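Local coordinates for ferulic acid decarboxylase 1 (Candida dubliniensis, PDB 4ZAD), which probably catalyses the reversible decarboxylation of cinnamic, coumaric and ferulic acids to their vinyl products, using prenylated FMN and manganese, at residues Leu147-Asp152 against Ile320-Leu325; Asp21-Asp26 against Lys46-Leu51. One frame throughout, in Å; residues are numbered along the deposited sequence.

Contact 1: Leu147-Asp152 against Ile320-Leu325. With 4LU (1-deoxy-5-O-phosphono-1-(3,3,4,5-tetramethyl-9,11-dioxo-2,3,8,9,10,11-hexahydro-7H-quinolino[1,8-fg]pteridin-12-ium-7-y l)-D-ribitol), chain E.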
ATOM      1  N   LEU A 147     -26.414 -10.250  13.389  1.00 33.99           N
ATOM      2  CA  LEU A 147     -25.987 -10.814  12.116  1.00 34.07           C
ATOM      3  C   LEU A 147     -25.063  -9.775  11.459  1.00 34.27           C
ATOM      4  O   LEU A 147     -25.488  -8.770  10.821  1.00 34.40           O
ATOM      5  CB  LEU A 147     -27.179 -11.134  11.235  1.00 34.93           C
ATOM      6  CG  LEU A 147     -26.902 -11.908   9.943  1.00 35.68           C
ATOM      7  CD1 LEU A 147     -26.968 -13.388  10.221  1.00 37.43           C
ATOM      8  CD2 LEU A 147     -27.913 -11.523   8.865  1.00 36.78           C
ATOM      9  N   LEU A 148     -23.776 -10.023  11.639  1.00 33.30           N
ATOM     10  CA  LEU A 148     -22.773  -9.008  11.437  1.00 32.38           C
ATOM     11  C   LEU A 148     -22.557  -8.697   9.968  1.00 32.22           C
ATOM     12  O   LEU A 148     -22.387  -7.520   9.605  1.00 31.82           O
ATOM     13  CB  LEU A 148     -21.465  -9.450  12.093  1.00 31.90           C
ATOM     14  CG  LEU A 148     -21.522  -9.433  13.602  1.00 30.47           C
ATOM     15  CD1 LEU A 148     -20.269 -10.055  14.209  1.00 26.79           C
ATOM     16  CD2 LEU A 148     -21.723  -7.942  14.041  1.00 31.92           C
ATOM     17  N   HIS A 149     -22.566  -9.738   9.139  1.00 31.93           N
ATOM     18  CA  HIS A 149     -22.401  -9.565   7.714  1.00 32.72           C
ATOM     19  C   HIS A 149     -23.473 -10.307   6.924  1.00 33.39           C
ATOM     20  O   HIS A 149     -23.792 -11.428   7.253  1.00 33.36           O
ATOM     21  CB  HIS A 149     -21.061 -10.099   7.214  1.00 32.41           C
ATOM     22  CG  HIS A 149     -19.920  -9.936   8.154  1.00 32.37           C
ATOM     23  ND1 HIS A 149     -19.760 -10.716   9.278  1.00 33.03           N
ATOM     24  CD2 HIS A 149     -18.810  -9.170   8.066  1.00 32.28           C
ATOM     25  CE1 HIS A 149     -18.631 -10.388   9.875  1.00 32.99           C
ATOM     26  NE2 HIS A 149     -18.035  -9.455   9.156  1.00 32.29           N
ATOM     27  N   HIS A 150     -23.968  -9.698   5.843  1.00 34.80           N
ATOM     28  CA  HIS A 150     -24.740 -10.421   4.826  1.00 35.66           C
ATOM     29  C   HIS A 150     -23.976 -11.651   4.431  1.00 35.59           C
ATOM     30  O   HIS A 150     -22.796 -11.554   4.067  1.00 36.10           O
ATOM     31  CB  HIS A 150     -24.945  -9.564   3.567  1.00 36.78           C
ATOM     32  CG  HIS A 150     -25.933 -10.142   2.595  1.00 39.76           C
ATOM     33  ND1 HIS A 150     -27.245 -10.407   2.938  1.00 43.96           N
ATOM     34  CD2 HIS A 150     -25.804 -10.493   1.294  1.00 42.79           C
ATOM     35  CE1 HIS A 150     -27.875 -10.916   1.893  1.00 46.65           C
ATOM     36  NE2 HIS A 150     -27.021 -10.978   0.881  1.00 45.86           N
ATOM     37  N   GLY A 151     -24.645 -12.801   4.506  1.00 35.54           N
ATOM     38  CA  GLY A 151     -24.064 -14.090   4.115  1.00 34.70           C
ATOM     39  C   GLY A 151     -23.486 -14.868   5.299  1.00 33.86           C
ATOM     40  O   GLY A 151     -23.020 -16.006   5.143  1.00 32.90           O
ATOM     41  N   ASP A 152     -23.502 -14.258   6.478  1.00 32.67           N
ATOM     42  CA  ASP A 152     -23.028 -14.952   7.657  1.00 32.49           C
ATOM     43  C   ASP A 152     -24.010 -16.099   7.843  1.00 32.55           C
ATOM     44  O   ASP A 152     -25.198 -15.915   7.671  1.00 32.55           O
ATOM     45  CB  ASP A 152     -22.999 -14.032   8.898  1.00 31.96           C
ATOM     46  CG  ASP A 152     -21.734 -13.167   8.989  1.00 31.17           C
ATOM     47  OD1 ASP A 152     -20.860 -13.229   8.101  1.00 26.12           O
ATOM     48  OD2 ASP A 152     -21.630 -12.384   9.973  1.00 31.82           O
ATOM     49  N   ILE A 320     -17.803  -6.825  20.965  1.00 29.26           N
ATOM     50  CA  ILE A 320     -18.105  -7.397  19.662  1.00 28.05           C
ATOM     51  C   ILE A 320     -16.937  -6.991  18.750  1.00 26.36           C
ATOM     52  O   ILE A 320     -16.403  -5.902  18.908  1.00 23.98           O
ATOM     53  CB  ILE A 320     -19.530  -6.832  19.227  1.00 29.06           C
ATOM     54  CG1 ILE A 320     -20.658  -7.694  19.847  1.00 31.69           C
ATOM     55  CG2 ILE A 320     -19.719  -6.616  17.727  1.00 26.52           C
ATOM     56  CD1 ILE A 320     -20.701  -9.210  19.402  1.00 36.97           C
ATOM     57  N   SER A 321     -16.510  -7.900  17.866  1.00 25.49           N
ATOM     58  CA  SER A 321     -15.656  -7.574  16.702  1.00 24.73           C
ATOM     59  C   SER A 321     -16.263  -8.036  15.367  1.00 25.45           C
ATOM     60  O   SER A 321     -16.727  -9.164  15.218  1.00 25.51           O
ATOM     61  CB  SER A 321     -14.259  -8.160  16.827  1.00 24.42           C
ATOM     62  OG  SER A 321     -13.514  -7.954  15.643  1.00 20.83           O
ATOM     63  N   ASN A 322     -16.211  -7.153  14.383  1.00 26.04           N
ATOM     64  CA  ASN A 322     -16.901  -7.352  13.129  1.00 26.33           C
ATOM     65  C   ASN A 322     -15.853  -7.245  12.063  1.00 26.63           C
ATOM     66  O   ASN A 322     -15.590  -6.156  11.565  1.00 26.60           O
ATOM     67  CB  ASN A 322     -17.986  -6.294  12.970  1.00 26.24           C
ATOM     68  CG  ASN A 322     -18.796  -6.463  11.715  1.00 27.22           C
ATOM     69  OD1 ASN A 322     -18.891  -7.561  11.149  1.00 27.02           O
ATOM     70  ND2 ASN A 322     -19.389  -5.352  11.253  1.00 27.59           N
ATOM     71  N   PRO A 323     -15.229  -8.377  11.730  1.00 27.11           N
ATOM     72  CA  PRO A 323     -14.042  -8.381  10.915  1.00 27.77           C
ATOM     73  C   PRO A 323     -14.330  -8.116   9.462  1.00 27.91           C
ATOM     74  O   PRO A 323     -15.379  -8.496   8.966  1.00 28.31           O
ATOM     75  CB  PRO A 323     -13.515  -9.821  11.075  1.00 27.56           C
ATOM     76  CG  PRO A 323     -14.165 -10.341  12.244  1.00 26.70           C
ATOM     77  CD  PRO A 323     -15.513  -9.735  12.201  1.00 27.78           C
ATOM     78  N   GLY A 324     -13.389  -7.455   8.814  1.00 28.04           N
ATOM     79  CA  GLY A 324     -13.433  -7.249   7.381  1.00 28.34           C
ATOM     80  C   GLY A 324     -12.143  -6.614   6.887  1.00 28.49           C
ATOM     81  O   GLY A 324     -11.024  -7.071   7.216  1.00 28.12           O
ATOM     82  N   LEU A 325     -12.301  -5.552   6.097  1.00 28.10           N
ATOM     83  CA  LEU A 325     -11.155  -4.820   5.594  1.00 27.92           C
ATOM     84  C   LEU A 325     -10.428  -4.197   6.737  1.00 26.72           C
ATOM     85  O   LEU A 325     -10.995  -4.093   7.810  1.00 26.01           O
ATOM     86  CB  LEU A 325     -11.570  -3.732   4.588  1.00 28.14           C
ATOM     87  CG  LEU A 325     -11.596  -4.399   3.214  1.00 29.37           C
ATOM     88  CD1 LEU A 325     -13.069  -4.801   2.863  1.00 28.02           C
ATOM     89  CD2 LEU A 325     -10.906  -3.536   2.185  1.00 30.08           C
TER
HETATM   90  C9  4LU E 603      -8.854 -13.233  17.193  1.00 25.48           C
HETATM   91  C8  4LU E 603      -9.628 -12.133  17.585  1.00 23.73           C
HETATM   92  C7  4LU E 603     -10.976 -12.038  17.212  1.00 23.50           C
HETATM   93  C10 4LU E 603      -9.409 -16.753  16.236  1.00 31.52           C
HETATM   94  C6  4LU E 603     -11.534 -13.097  16.323  1.00 26.69           C
HETATM   95  N3  4LU E 603     -10.681 -19.042  15.462  1.00 35.70           N
HETATM   96  C2  4LU E 603      -9.460 -19.115  16.005  1.00 33.13           C
HETATM   97  C13 4LU E 603     -13.738 -13.467  17.126  1.00 29.97           C
HETATM   98  C5  4LU E 603     -12.940 -13.074  15.905  1.00 29.47           C
HETATM   99  C1  4LU E 603     -12.375 -15.199  14.692  1.00 31.33           C
HETATM  100  O2  4LU E 603      -8.968 -20.241  16.150  1.00 30.21           O
HETATM  101  N1  4LU E 603      -8.825 -17.980  16.387  1.00 33.42           N
HETATM  102  C4  4LU E 603     -11.299 -17.858  15.271  1.00 34.33           C
HETATM  103  O4  4LU E 603     -12.438 -17.942  14.752  1.00 35.46           O
HETATM  104  C4A 4LU E 603     -10.686 -16.682  15.639  1.00 31.85           C
HETATM  105  N5  4LU E 603     -11.154 -15.254  15.142  1.00 30.35           N
HETATM  106  C3  4LU E 603     -13.266 -14.186  15.028  1.00 31.29           C
HETATM  107  C12 4LU E 603     -13.434 -11.720  15.409  1.00 25.41           C
HETATM  108  C5A 4LU E 603     -10.648 -14.214  15.903  1.00 26.84           C
HETATM  109  C7M 4LU E 603     -11.855 -10.888  17.630  1.00 18.57           C
HETATM  110  C8M 4LU E 603      -8.955 -11.106  18.458  1.00 19.71           C
HETATM  111  C9A 4LU E 603      -9.376 -14.341  16.507  1.00 26.54           C
HETATM  112  N10 4LU E 603      -8.754 -15.631  16.646  1.00 26.88           N
HETATM  113  C1' 4LU E 603      -7.290 -15.764  16.666  1.00 25.72           C
HETATM  114  C2' 4LU E 603      -6.885 -16.306  18.037  1.00 23.97           C
HETATM  115  O2' 4LU E 603      -7.569 -15.543  19.051  1.00 25.48           O
HETATM  116  C3' 4LU E 603      -5.366 -16.276  18.252  1.00 22.32           C
HETATM  117  O3' 4LU E 603      -4.720 -17.145  17.298  1.00 19.77           O
HETATM  118  C4' 4LU E 603      -4.969 -16.701  19.683  1.00 20.41           C
HETATM  119  O4' 4LU E 603      -3.566 -16.978  19.722  1.00 16.95           O
HETATM  120  C5' 4LU E 603      -5.702 -17.980  20.122  1.00 20.03           C
HETATM  121  O5' 4LU E 603      -5.323 -18.439  21.405  1.00 15.72           O
HETATM  122  P   4LU E 603      -4.360 -19.678  21.643  1.00 19.83           P
HETATM  123  O2P 4LU E 603      -4.534 -19.798  23.156  1.00 13.58           O
HETATM  124  O3P 4LU E 603      -2.998 -19.174  21.119  1.00 16.03           O
HETATM  125  O1P 4LU E 603      -4.919 -20.819  20.819  1.00 15.88           O
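H149 reaches across to P323 with its imidazole, and the side chain can be followed outward from the backbone. From CB, the torsion sets H149 CG beside the backbone N and anti to the carbonyl carbon (chi1 -35°), with N322 OD1 over one face of the ring. On one side of the ring, H149 ND1 gives a nearly straight hydrogen bond of 2.6 Å to D152 OD2, which lies in the ring plane and accepts on its syn lone pair. On the other side, H149 CD2 is 3.5 Å from N322 OD1. The same oxygen comes closer to the tip, 3.1 Å from H149 CE1. It is 2.9 Å from H149 NE2, but at too poor an angle for a hydrogen bond. H149 NE2 instead donates to P323 O at 2.8 Å, in the plane of that carbonyl. Histidine suits the place because its two nitrogens point to different partners, which fixes the rotation of the ring.

D152 OD2 also accepts the backbone N of H149, from above the carboxylate plane, while a type II turn from H149 to D152 brings the carboxylate to the ND1 edge of the ring. L148 CB touches N322 OD1 (3.3 Å), its CD2 lies by N322 CG, and its CD1 lies by S321 O. N322 ND2 turns instead to Y496 OH of the second subunit, and F287 meets the H149 ring edge-to-face. Proline puts a rigid apolar ring next to the cofactor, P323 CG being 3.5 Å from C12 of the prenylated flavin. S321 CB faces methyl C7M. The arrangement is a His-carboxylate pair standing behind one wall of the prenylated-flavin pocket of a UbiD-type decarboxylase.

Contact 2: Asp21-Asp26 against Lys46-Leu51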
ATOM      1  N   ASP A  21     -13.625   9.243  23.231  1.00 36.19           N
ATOM      2  CA  ASP A  21     -13.513   8.215  22.233  1.00 36.73           C
ATOM      3  C   ASP A  21     -14.605   7.159  22.351  1.00 37.50           C
ATOM      4  O   ASP A  21     -14.454   6.062  21.863  1.00 37.04           O
ATOM      5  CB  ASP A  21     -12.142   7.599  22.369  1.00 36.86           C
ATOM      6  CG  ASP A  21     -11.787   6.726  21.234  1.00 35.24           C
ATOM      7  OD1 ASP A  21     -12.172   7.028  20.094  1.00 36.52           O
ATOM      8  OD2 ASP A  21     -11.086   5.736  21.493  1.00 36.30           O
ATOM      9  N   LEU A  22     -15.721   7.538  22.973  1.00 39.28           N
ATOM     10  CA  LEU A  22     -16.931   6.703  23.104  1.00 40.07           C
ATOM     11  C   LEU A  22     -18.246   7.491  22.840  1.00 40.94           C
ATOM     12  O   LEU A  22     -18.472   8.569  23.401  1.00 41.32           O
ATOM     13  CB  LEU A  22     -16.991   6.124  24.507  1.00 39.84           C
ATOM     14  CG  LEU A  22     -18.065   5.065  24.684  1.00 39.75           C
ATOM     15  CD1 LEU A  22     -17.580   3.725  24.118  1.00 38.92           C
ATOM     16  CD2 LEU A  22     -18.408   4.964  26.149  1.00 39.76           C
ATOM     17  N   ILE A  23     -19.114   6.932  22.007  1.00 41.76           N
ATOM     18  CA  ILE A  23     -20.443   7.490  21.773  1.00 42.66           C
ATOM     19  C   ILE A  23     -21.500   6.507  22.236  1.00 42.31           C
ATOM     20  O   ILE A  23     -21.570   5.400  21.708  1.00 42.20           O
ATOM     21  CB  ILE A  23     -20.630   7.796  20.267  1.00 43.22           C
ATOM     22  CG1 ILE A  23     -19.756   9.008  19.870  1.00 45.99           C
ATOM     23  CG2 ILE A  23     -22.061   8.092  19.934  1.00 43.84           C
ATOM     24  CD1 ILE A  23     -19.922  10.308  20.757  1.00 47.27           C
ATOM     25  N   GLU A  24     -22.283   6.881  23.245  1.00 41.94           N
ATOM     26  CA  GLU A  24     -23.459   6.094  23.598  1.00 42.58           C
ATOM     27  C   GLU A  24     -24.505   6.366  22.508  1.00 42.21           C
ATOM     28  O   GLU A  24     -24.716   7.514  22.129  1.00 42.20           O
ATOM     29  CB  GLU A  24     -24.033   6.432  25.001  1.00 42.87           C
ATOM     30  CG  GLU A  24     -22.983   6.548  26.154  1.00 45.24           C
ATOM     31  CD  GLU A  24     -23.479   6.078  27.538  1.00 48.69           C
ATOM     32  OE1 GLU A  24     -24.505   5.368  27.614  1.00 50.86           O
ATOM     33  OE2 GLU A  24     -22.827   6.396  28.567  1.00 50.96           O
ATOM     34  N   ILE A  25     -25.097   5.308  21.963  1.00 41.45           N
ATOM     35  CA  ILE A  25     -26.225   5.432  21.050  1.00 40.95           C
ATOM     36  C   ILE A  25     -27.489   4.936  21.744  1.00 41.22           C
ATOM     37  O   ILE A  25     -27.644   3.730  22.021  1.00 40.59           O
ATOM     38  CB  ILE A  25     -26.062   4.593  19.793  1.00 40.44           C
ATOM     39  CG1 ILE A  25     -24.801   4.979  19.038  1.00 40.04           C
ATOM     40  CG2 ILE A  25     -27.256   4.776  18.890  1.00 40.19           C
ATOM     41  CD1 ILE A  25     -24.465   4.010  17.920  1.00 37.98           C
ATOM     42  N   ASP A  26     -28.388   5.877  22.006  1.00 41.59           N
ATOM     43  CA  ASP A  26     -29.703   5.578  22.576  1.00 42.22           C
ATOM     44  C   ASP A  26     -30.804   5.275  21.530  1.00 41.79           C
ATOM     45  O   ASP A  26     -31.889   4.849  21.905  1.00 41.85           O
ATOM     46  CB  ASP A  26     -30.142   6.731  23.484  1.00 42.50           C
ATOM     47  CG  ASP A  26     -29.177   6.962  24.627  1.00 44.04           C
ATOM     48  OD1 ASP A  26     -28.235   6.162  24.783  1.00 45.71           O
ATOM     49  OD2 ASP A  26     -29.365   7.938  25.378  1.00 47.25           O
ATOM     50  N   LYS A  46     -12.417   5.813  11.672  1.00 36.92           N
ATOM     51  CA  LYS A  46     -11.663   5.995  12.931  1.00 37.13           C
ATOM     52  C   LYS A  46     -12.434   6.852  13.913  1.00 36.72           C
ATOM     53  O   LYS A  46     -11.872   7.659  14.639  1.00 36.69           O
ATOM     54  CB  LYS A  46     -10.246   6.554  12.715  1.00 37.62           C
ATOM     55  CG  LYS A  46      -9.285   5.706  11.843  1.00 37.95           C
ATOM     56  CD  LYS A  46      -7.901   6.365  11.882  1.00 40.31           C
ATOM     57  CE  LYS A  46      -6.909   5.851  10.835  1.00 42.10           C
ATOM     58  NZ  LYS A  46      -5.562   6.540  11.025  1.00 44.12           N
ATOM     59  N   LEU A  47     -13.738   6.624  13.923  1.00 36.37           N
ATOM     60  CA  LEU A  47     -14.668   7.287  14.805  1.00 36.23           C
ATOM     61  C   LEU A  47     -14.637   6.617  16.169  1.00 35.62           C
ATOM     62  O   LEU A  47     -13.962   5.586  16.367  1.00 35.29           O
ATOM     63  CB  LEU A  47     -16.102   7.196  14.211  1.00 36.75           C
ATOM     64  CG  LEU A  47     -16.306   7.754  12.782  1.00 37.50           C
ATOM     65  CD1 LEU A  47     -17.716   7.520  12.215  1.00 35.17           C
ATOM     66  CD2 LEU A  47     -15.915   9.257  12.713  1.00 38.68           C
ATOM     67  N   ALA A  48     -15.395   7.202  17.097  1.00 34.61           N
ATOM     68  CA  ALA A  48     -15.488   6.712  18.457  1.00 34.13           C
ATOM     69  C   ALA A  48     -16.179   5.336  18.528  1.00 33.68           C
ATOM     70  O   ALA A  48     -16.996   4.971  17.685  1.00 32.58           O
ATOM     71  CB  ALA A  48     -16.216   7.743  19.354  1.00 33.76           C
ATOM     72  N   ALA A  49     -15.831   4.585  19.561  1.00 33.79           N
ATOM     73  CA  ALA A  49     -16.387   3.257  19.754  1.00 34.04           C
ATOM     74  C   ALA A  49     -17.834   3.459  20.146  1.00 33.65           C
ATOM     75  O   ALA A  49     -18.100   4.244  21.041  1.00 33.28           O
ATOM     76  CB  ALA A  49     -15.627   2.498  20.861  1.00 33.38           C
ATOM     77  N   PRO A  50     -18.764   2.756  19.477  1.00 33.53           N
ATOM     78  CA  PRO A  50     -20.167   2.868  19.827  1.00 33.94           C
ATOM     79  C   PRO A  50     -20.611   1.895  20.922  1.00 34.19           C
ATOM     80  O   PRO A  50     -20.467   0.682  20.799  1.00 35.06           O
ATOM     81  CB  PRO A  50     -20.876   2.554  18.507  1.00 33.97           C
ATOM     82  CG  PRO A  50     -19.986   1.630  17.819  1.00 33.89           C
ATOM     83  CD  PRO A  50     -18.579   1.942  18.266  1.00 33.66           C
ATOM     84  N   LEU A  51     -21.132   2.452  21.995  1.00 34.00           N
ATOM     85  CA  LEU A  51     -21.888   1.711  22.954  1.00 34.10           C
ATOM     86  C   LEU A  51     -23.373   1.746  22.514  1.00 34.87           C
ATOM     87  O   LEU A  51     -23.987   2.813  22.387  1.00 35.17           O
ATOM     88  CB  LEU A  51     -21.681   2.325  24.324  1.00 33.60           C
ATOM     89  CG  LEU A  51     -22.275   1.616  25.531  1.00 34.54           C
ATOM     90  CD1 LEU A  51     -21.979   0.127  25.564  1.00 32.50           C
ATOM     91  CD2 LEU A  51     -21.771   2.316  26.808  1.00 36.62           C
TER
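I23 and I25 of strand 22-25 bond to A49 and L51 of strand 49-51 as the two parallel strands of a beta-alpha-beta unit, whose crossover is helix 34-45. The short strand axes run 4.7 Å apart with their directions 30° from each other, the usual twist of a parallel pair.

Four backbone hydrogen bonds join them. A49 N donates to D21 O, I23 N to A49 O, L51 N to I23 O, and I25 N to L51 O, the last at 2.8 Å. Alternate residues face the neighbour in such a pair, and P50 is an intervening one, so its missing N-H costs no bond here; its CA instead makes a CH...O contact with I23 O.

Among charged groups, D21 suits the strand start because R78 and R86 both bridge to its OD2. E24 bends at chi2 (-146°), bringing its chain alongside L51.

Apolar packing differs on the two faces. L22, A49 and L51 share one with E24; there L22 and L51 meet by their CD2 methyls and helix 9-19 covers L22. L22 CD1 touches A49 O (3.2 Å) and lies 4.0 Å from A49 CB, the small alanine leaving room for the leucine. I23 is on the other face with P50, where Y512 of the second subunit packs against both. I25 CD1 lies 3.9 Å from P50 CB. Branched I23, with CG1 beside its backbone N (chi1 -71°), sets I23 CG1 3.8 Å from A48 CB.

Contact 2 lies in the N-terminal domain and contact 1 in the Rift-related domain. Their centres are 18 Å apart and their nearest atoms about 8 Å, with no touch between them. The helix 34-45 that crosses over between the strands of contact 2 carries R40 and Y43, which hydrogen-bond to the 320-325 segment, so the same beta-alpha-beta unit reaches contact 1. Strand 317-319, leading into that segment, also belongs to the sheet begun by strands 22-25 and 49-52. Only contact 1 borders the cofactor, through S321 and P323, which line the flavin pocket. The side chain of P323 also comes within about 4 Å of that of E289, the predicted proton donor. Both contacts touch the second subunit.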